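DNA-binding transcriptional repressor YiaJ (Escherichia coli, PDB 1YSQ) negatively controls transcription of the yiaKLMNOPQRS operon, which may be involved in the utilization of 2,3-diketo-L-gulonate. Local coordinates at residues 22-28 / 44-50; 69-73 / 144-149. All blocks are in the same frame, centred on the assembly; numbering follows the deposited sequence.

Contact 1: 22-28 / 44-50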
loop_
_atom_site.group_PDB
_atom_site.type_symbol
_atom_site.label_atom_id
_atom_site.label_comp_id
_atom_site.label_asym_id
_atom_site.label_seq_id
_atom_site.Cartn_x
_atom_site.Cartn_y
_atom_site.Cartn_z
ATOM N N ASN A 22 -3.104 -13.923 1.515
ATOM C CA ASN A 22 -3.544 -13.948 2.911
ATOM C C ASN A 22 -3.239 -15.316 3.543
ATOM O O ASN A 22 -2.667 -15.392 4.634
ATOM C CB ASN A 22 -5.041 -13.591 2.951
ATOM C CG ASN A 22 -5.662 -13.675 4.346
ATOM O OD1 ASN A 22 -6.676 -14.348 4.516
ATOM N ND2 ASN A 22 -5.096 -12.960 5.324
ATOM N N ILE A 23 -3.611 -16.390 2.855
ATOM C CA ILE A 23 -3.318 -17.748 3.339
ATOM C C ILE A 23 -1.820 -18.035 3.396
ATOM O O ILE A 23 -1.325 -18.593 4.381
ATOM C CB ILE A 23 -4.063 -18.826 2.481
ATOM C CG1 ILE A 23 -5.591 -18.627 2.528
ATOM C CG2 ILE A 23 -3.652 -20.272 2.889
ATOM C CD1 ILE A 23 -6.204 -18.600 3.927
ATOM N N ALA A 24 -1.095 -17.636 2.352
ATOM C CA ALA A 24 0.343 -17.928 2.267
ATOM C C ALA A 24 1.153 -17.234 3.361
ATOM O O ALA A 24 2.019 -17.858 3.976
ATOM C CB ALA A 24 0.874 -17.555 0.887
ATOM N N THR A 25 0.863 -15.957 3.623
ATOM C CA THR A 25 1.607 -15.196 4.630
ATOM C C THR A 25 1.013 -15.247 6.041
ATOM O O THR A 25 1.720 -14.974 7.017
ATOM C CB THR A 25 1.722 -13.712 4.225
ATOM O OG1 THR A 25 0.403 -13.116 4.213
ATOM C CG2 THR A 25 2.269 -13.580 2.785
ATOM N N GLY A 26 -0.289 -15.509 6.142
ATOM C CA GLY A 26 -0.975 -15.429 7.431
ATOM C C GLY A 26 -1.330 -14.010 7.886
ATOM O O GLY A 26 -1.919 -13.814 8.952
ATOM N N GLU A 27 -0.966 -13.011 7.085
ATOM C CA GLU A 27 -1.043 -11.602 7.490
ATOM C C GLU A 27 -2.211 -10.849 6.863
ATOM O O GLU A 27 -2.800 -11.303 5.884
ATOM C CB GLU A 27 0.253 -10.870 7.079
ATOM C CG GLU A 27 1.556 -11.450 7.638
ATOM C CD GLU A 27 1.663 -11.346 9.153
ATOM O OE1 GLU A 27 0.737 -10.811 9.803
ATOM O OE2 GLU A 27 2.688 -11.816 9.709
ATOM N N THR A 28 -2.487 -9.667 7.415
ATOM C CA THR A 28 -3.448 -8.697 6.861
ATOM C C THR A 28 -3.112 -8.340 5.418
ATOM O O THR A 28 -1.961 -7.933 5.137
ATOM C CB THR A 28 -3.381 -7.397 7.663
ATOM O OG1 THR A 28 -3.754 -7.634 9.035
ATOM C CG2 THR A 28 -4.423 -6.352 7.117
ATOM N N LYS A 44 -10.206 -5.704 2.235
ATOM C CA LYS A 44 -9.289 -6.051 3.323
ATOM C C LYS A 44 -9.544 -7.472 3.839
ATOM O O LYS A 44 -10.690 -7.860 4.038
ATOM C CB LYS A 44 -9.393 -5.042 4.488
ATOM C CG LYS A 44 -8.329 -5.248 5.570
ATOM C CD LYS A 44 -8.663 -4.520 6.870
ATOM C CE LYS A 44 -7.532 -4.720 7.906
ATOM N NZ LYS A 44 -7.965 -4.362 9.333
ATOM N N LEU A 45 -8.465 -8.226 4.046
ATOM C CA LEU A 45 -8.526 -9.525 4.722
ATOM C C LEU A 45 -7.770 -9.457 6.030
ATOM O O LEU A 45 -6.600 -9.074 6.076
ATOM C CB LEU A 45 -7.944 -10.658 3.842
ATOM C CG LEU A 45 -8.634 -10.814 2.478
ATOM C CD1 LEU A 45 -7.844 -11.706 1.556
ATOM C CD2 LEU A 45 -10.088 -11.327 2.620
ATOM N N GLU A 46 -8.443 -9.848 7.106
ATOM C CA GLU A 46 -7.813 -9.942 8.410
ATOM C C GLU A 46 -6.772 -11.064 8.414
ATOM O O GLU A 46 -6.854 -11.964 7.583
ATOM C CB GLU A 46 -8.890 -10.190 9.481
ATOM C CG GLU A 46 -9.832 -9.006 9.718
ATOM C CD GLU A 46 -9.106 -7.719 10.133
ATOM O OE1 GLU A 46 -8.081 -7.796 10.837
ATOM O OE2 GLU A 46 -9.573 -6.616 9.768
ATOM N N PRO A 47 -5.801 -11.027 9.328
ATOM C CA PRO A 47 -4.788 -12.088 9.394
ATOM C C PRO A 47 -5.413 -13.449 9.759
ATOM O O PRO A 47 -6.504 -13.485 10.356
ATOM C CB PRO A 47 -3.845 -11.606 10.503
ATOM C CG PRO A 47 -4.710 -10.723 11.384
ATOM C CD PRO A 47 -5.597 -10.004 10.382
ATOM N N THR A 48 -4.749 -14.537 9.378
ATOM C CA THR A 48 -5.169 -15.868 9.818
ATOM C C THR A 48 -4.347 -16.223 11.046
ATOM O O THR A 48 -4.814 -16.063 12.168
ATOM C CB THR A 48 -5.005 -16.936 8.712
ATOM O OG1 THR A 48 -3.671 -16.901 8.196
ATOM C CG2 THR A 48 -5.857 -16.609 7.498
ATOM N N THR A 49 -3.108 -16.659 10.838
ATOM C CA THR A 49 -2.235 -17.010 11.954
ATOM C C THR A 49 -1.499 -15.786 12.483
ATOM O O THR A 49 -1.019 -15.796 13.622
ATOM C CB THR A 49 -1.238 -18.093 11.545
ATOM O OG1 THR A 49 -0.554 -17.684 10.359
ATOM C CG2 THR A 49 -1.972 -19.376 11.124
ATOM N N GLY A 50 -1.430 -14.724 11.679
ATOM C CA GLY A 50 -0.824 -13.478 12.127
ATOM C C GLY A 50 -1.598 -12.900 13.294
ATOM O O GLY A 50 -2.825 -13.038 13.364
HETATM O O HOH W 1 -2.555 -18.875 6.844
HETATM O O HOH W 2 -5.842 -6.306 10.286
#
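The carbonyl oxygen of Gly-26 accepts two backbone N-H groups from the turn facing it: Gly-50 N stands 2.9 Å from Gly-26 O, and Thr-48 N is 3.0 Å from that same Gly-26 O. The donors arrive from opposite faces of the carbonyl plane, and both bonds are bent, that from Thr-48 a little more (137° at the hydrogen). Gly-26 has already left the helix with positive phi (79°), yet its nitrogen still bonds to Asn-22 O. A CB at this position would run into Thr-49 OG1, so the lack of a side chain matters here. Glu-27 N donates to Thr-25 OG1, an ST turn at the helix end.

Asn-22 makes the second polar link. With CG anti to the backbone N (chi1 176°), its amide reaches beyond the helix end and spends both hydrogens: Asn-22 ND2 donates to Glu-46 O across the contact at 3.0 Å and to Glu-27 O in its own segment at 2.9 Å. Glu-27 O lies in the amide plane, Glu-46 O tilted from it. Leu-45 CD1 packs on Asn-22 CB at 3.7 Å.

Thr-28 OG1 lies beside the proline ring, 3.3 Å from Pro-47 CD, and a water ties this hydroxyl to Lys-44 NZ and Glu-46 OE1. Within 44-50, Lys-44 NZ also forms a salt bridge to the syn side of Glu-46 OE2 (2.8 Å). A second water donates to Ile-23 O and meets Thr-48 OG1.

The bonds on Gly-26 O, the Asn-22 amide and the two waters join the end of helix 8-25 to the chain just beyond strand 38-45. Strands 28-35 and 38-45 are antiparallel neighbours in the GAF-related, C-terminal effector domain of this IclR-family regulator.

Contact 2: 69-73 / 144-149; sequences MGKIY and VPYAVS. With PO4 (phosphate ion), chain D; PO4 (phosphate ion), chain B.
Tyr-73 and Met-69, one helical turn apart, both meet the methyl of Ala-147, where helix 68-75 packs on strand 146-153 of the antiparallel sheet in this IclR-type, GAF-related effector domain. The short axes run 8.5 Å apart at 145°, nearer antiparallel than parallel.

In the first shell, Met-69 CG touches Ala-147 CB at 3.7 Å, and its sulfur lies 3.3 Å from Ala-147 O (Met-69 SD to that oxygen). The chain is extended at chi2 but bends at chi3 (-69°), which brings CE over to Ser-149 OG. The Tyr-73 ring crosses Val-144 obliquely, its CE1 3.8 Å from Val-144 CG1, and its edge meets the backbone at Tyr-146 C. Ile-72 CG2 reaches Val-144 CG1 more loosely, at 4.0 Å, the two side chains nearly perpendicular. The side-chain packing across the segments is thus mainly apolar.

The next shell sets the ring and the strand. Tyr-73 OH is hydrogen-bonded to Ser-32 OG on the adjacent strand 28-35, whose backbone also pairs with Ala-147 and Ser-149; on one ring face lies Met-69 O. A phenylalanine here would keep the ring packing but would probably leave Ser-32 OG without its mate and the ring less firmly placed along the sheet. Ile-72 also touches Ile-114 of helix 104-117.

Two phosphates, probably from the crystallisation liquor, are bound here. Val-144 N donates to O3 of the chain D phosphate at 3.0 Å. The chain B phosphate sits at the start of the helix, bound also by Ala-68 N and Ser-67 OG, which is consistent with an anion-accepting pocket: its O2 takes a nearly straight bond from Met-69 N, 2.7 Å long and 172° at the hydrogen.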
loop_
_atom_site.group_PDB
_atom_site.type_symbol
_atom_site.label_atom_id
_atom_site.label_comp_id
_atom_site.label_asym_id
_atom_site.label_seq_id
_atom_site.Cartn_x
_atom_site.Cartn_y
_atom_site.Cartn_z
ATOM N N MET A 69 0.771 2.451 0.455
ATOM C CA MET A 69 0.079 2.470 -0.843
ATOM C C MET A 69 -0.060 3.905 -1.392
ATOM O O MET A 69 0.174 4.142 -2.587
ATOM C CB MET A 69 -1.281 1.773 -0.732
ATOM C CG MET A 69 -1.187 0.217 -0.547
ATOM S SD MET A 69 -2.796 -0.659 -0.516
ATOM C CE MET A 69 -3.362 -0.090 0.929
ATOM N N GLY A 70 -0.407 4.855 -0.517
ATOM C CA GLY A 70 -0.502 6.264 -0.900
ATOM C C GLY A 70 0.826 6.821 -1.415
ATOM O O GLY A 70 0.856 7.572 -2.391
ATOM N N LYS A 71 1.932 6.433 -0.774
ATOM C CA LYS A 71 3.256 6.864 -1.227
ATOM C C LYS A 71 3.583 6.289 -2.607
ATOM O O LYS A 71 4.177 6.974 -3.451
ATOM C CB LYS A 71 4.332 6.515 -0.194
ATOM C CG LYS A 71 4.228 7.384 1.066
ATOM C CD LYS A 71 5.432 7.175 2.014
ATOM C CE LYS A 71 5.438 5.749 2.576
ATOM N NZ LYS A 71 6.532 5.508 3.565
ATOM N N ILE A 72 3.151 5.055 -2.860
ATOM C CA ILE A 72 3.291 4.463 -4.199
ATOM C C ILE A 72 2.558 5.312 -5.239
ATOM O O ILE A 72 3.113 5.633 -6.284
ATOM C CB ILE A 72 2.777 3.010 -4.186
ATOM C CG1 ILE A 72 3.798 2.119 -3.485
ATOM C CG2 ILE A 72 2.484 2.481 -5.614
ATOM C CD1 ILE A 72 3.256 0.767 -3.126
ATOM N N TYR A 73 1.316 5.700 -4.942
ATOM C CA TYR A 73 0.571 6.549 -5.879
ATOM C C TYR A 73 1.330 7.833 -6.175
ATOM O O TYR A 73 1.461 8.212 -7.327
ATOM C CB TYR A 73 -0.824 6.870 -5.334
ATOM C CG TYR A 73 -1.715 5.647 -5.188
ATOM C CD1 TYR A 73 -1.785 4.687 -6.199
ATOM C CD2 TYR A 73 -2.505 5.466 -4.044
ATOM C CE1 TYR A 73 -2.620 3.558 -6.082
ATOM C CE2 TYR A 73 -3.339 4.330 -3.908
ATOM C CZ TYR A 73 -3.392 3.391 -4.931
ATOM O OH TYR A 73 -4.219 2.292 -4.812
ATOM N N VAL A 144 -0.858 3.567 -12.194
ATOM C CA VAL A 144 -1.079 2.798 -10.970
ATOM C C VAL A 144 -2.475 3.109 -10.371
ATOM O O VAL A 144 -2.619 3.983 -9.516
ATOM C CB VAL A 144 0.038 3.085 -9.920
ATOM C CG1 VAL A 144 -0.137 2.191 -8.669
ATOM C CG2 VAL A 144 1.447 2.893 -10.538
ATOM N N PRO A 145 -3.507 2.443 -10.868
ATOM C CA PRO A 145 -4.863 2.659 -10.349
ATOM C C PRO A 145 -5.120 2.020 -8.970
ATOM O O PRO A 145 -6.004 2.493 -8.245
ATOM C CB PRO A 145 -5.746 2.027 -11.446
ATOM C CG PRO A 145 -4.895 0.921 -11.986
ATOM C CD PRO A 145 -3.497 1.517 -12.019
ATOM N N TYR A 146 -4.360 0.979 -8.619
ATOM C CA TYR A 146 -4.606 0.175 -7.407
ATOM C C TYR A 146 -3.264 -0.213 -6.809
ATOM O O TYR A 146 -2.235 -0.140 -7.479
ATOM C CB TYR A 146 -5.393 -1.116 -7.701
ATOM C CG TYR A 146 -6.650 -0.887 -8.485
ATOM C CD1 TYR A 146 -7.796 -0.379 -7.871
ATOM C CD2 TYR A 146 -6.688 -1.139 -9.851
ATOM C CE1 TYR A 146 -8.945 -0.131 -8.605
ATOM C CE2 TYR A 146 -7.842 -0.903 -10.585
ATOM C CZ TYR A 146 -8.950 -0.402 -9.958
ATOM O OH TYR A 146 -10.076 -0.176 -10.692
ATOM N N ALA A 147 -3.292 -0.649 -5.556
ATOM C CA ALA A 147 -2.077 -1.065 -4.872
ATOM C C ALA A 147 -2.444 -2.115 -3.831
ATOM O O ALA A 147 -3.592 -2.181 -3.372
ATOM C CB ALA A 147 -1.395 0.153 -4.223
ATOM N N VAL A 148 -1.468 -2.936 -3.463
ATOM C CA VAL A 148 -1.697 -4.008 -2.501
ATOM C C VAL A 148 -0.686 -3.840 -1.376
ATOM O O VAL A 148 0.458 -3.476 -1.632
ATOM C CB VAL A 148 -1.443 -5.411 -3.129
ATOM C CG1 VAL A 148 -1.812 -6.552 -2.147
ATOM C CG2 VAL A 148 -2.181 -5.587 -4.448
ATOM N N SER A 149 -1.090 -4.133 -0.137
ATOM C CA SER A 149 -0.128 -4.104 0.960
ATOM C C SER A 149 -0.323 -5.225 1.968
ATOM O O SER A 149 -1.405 -5.814 2.048
ATOM C CB SER A 149 -0.122 -2.716 1.636
ATOM O OG SER A 149 -1.243 -2.535 2.486
HETATM P P PO4 D . -0.930 7.120 -10.107
HETATM O O1 PO4 D . -1.707 6.300 -9.098
HETATM O O2 PO4 D . 0.525 7.220 -9.681
HETATM O O3 PO4 D . -1.047 6.492 -11.481
HETATM O O4 PO4 D . -1.532 8.509 -10.086
HETATM P P PO4 B . -0.941 1.171 3.894
HETATM O O1 PO4 B . 0.179 1.715 4.800
HETATM O O2 PO4 B . -0.610 1.302 2.442
HETATM O O3 PO4 B . -1.276 -0.273 4.222
HETATM O O4 PO4 B . -2.160 2.028 4.192
#

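In the fold
Contact 2 lies in the core, its centre about 5 Å from that of the chain, whereas contact 1 sits about 15 Å out and is only partly buried, with three exposed residues among those that touch. Both reach the same antiparallel sheet and meet through strand 28-35: Thr-28 pairs by backbone with Ser-151 of strand 146-153, while Ser-32 holds the tyrosine hydroxyl of contact 2. The centres of contacts 1 and 2 are about 19 Å apart. The chemistry follows the depth: direct polar bonds and bridging waters at the outer junction, with a salt bridge inside 44-50, against mainly apolar helix-on-strand packing inside, where polar groups turn to phosphates or neighbouring strands.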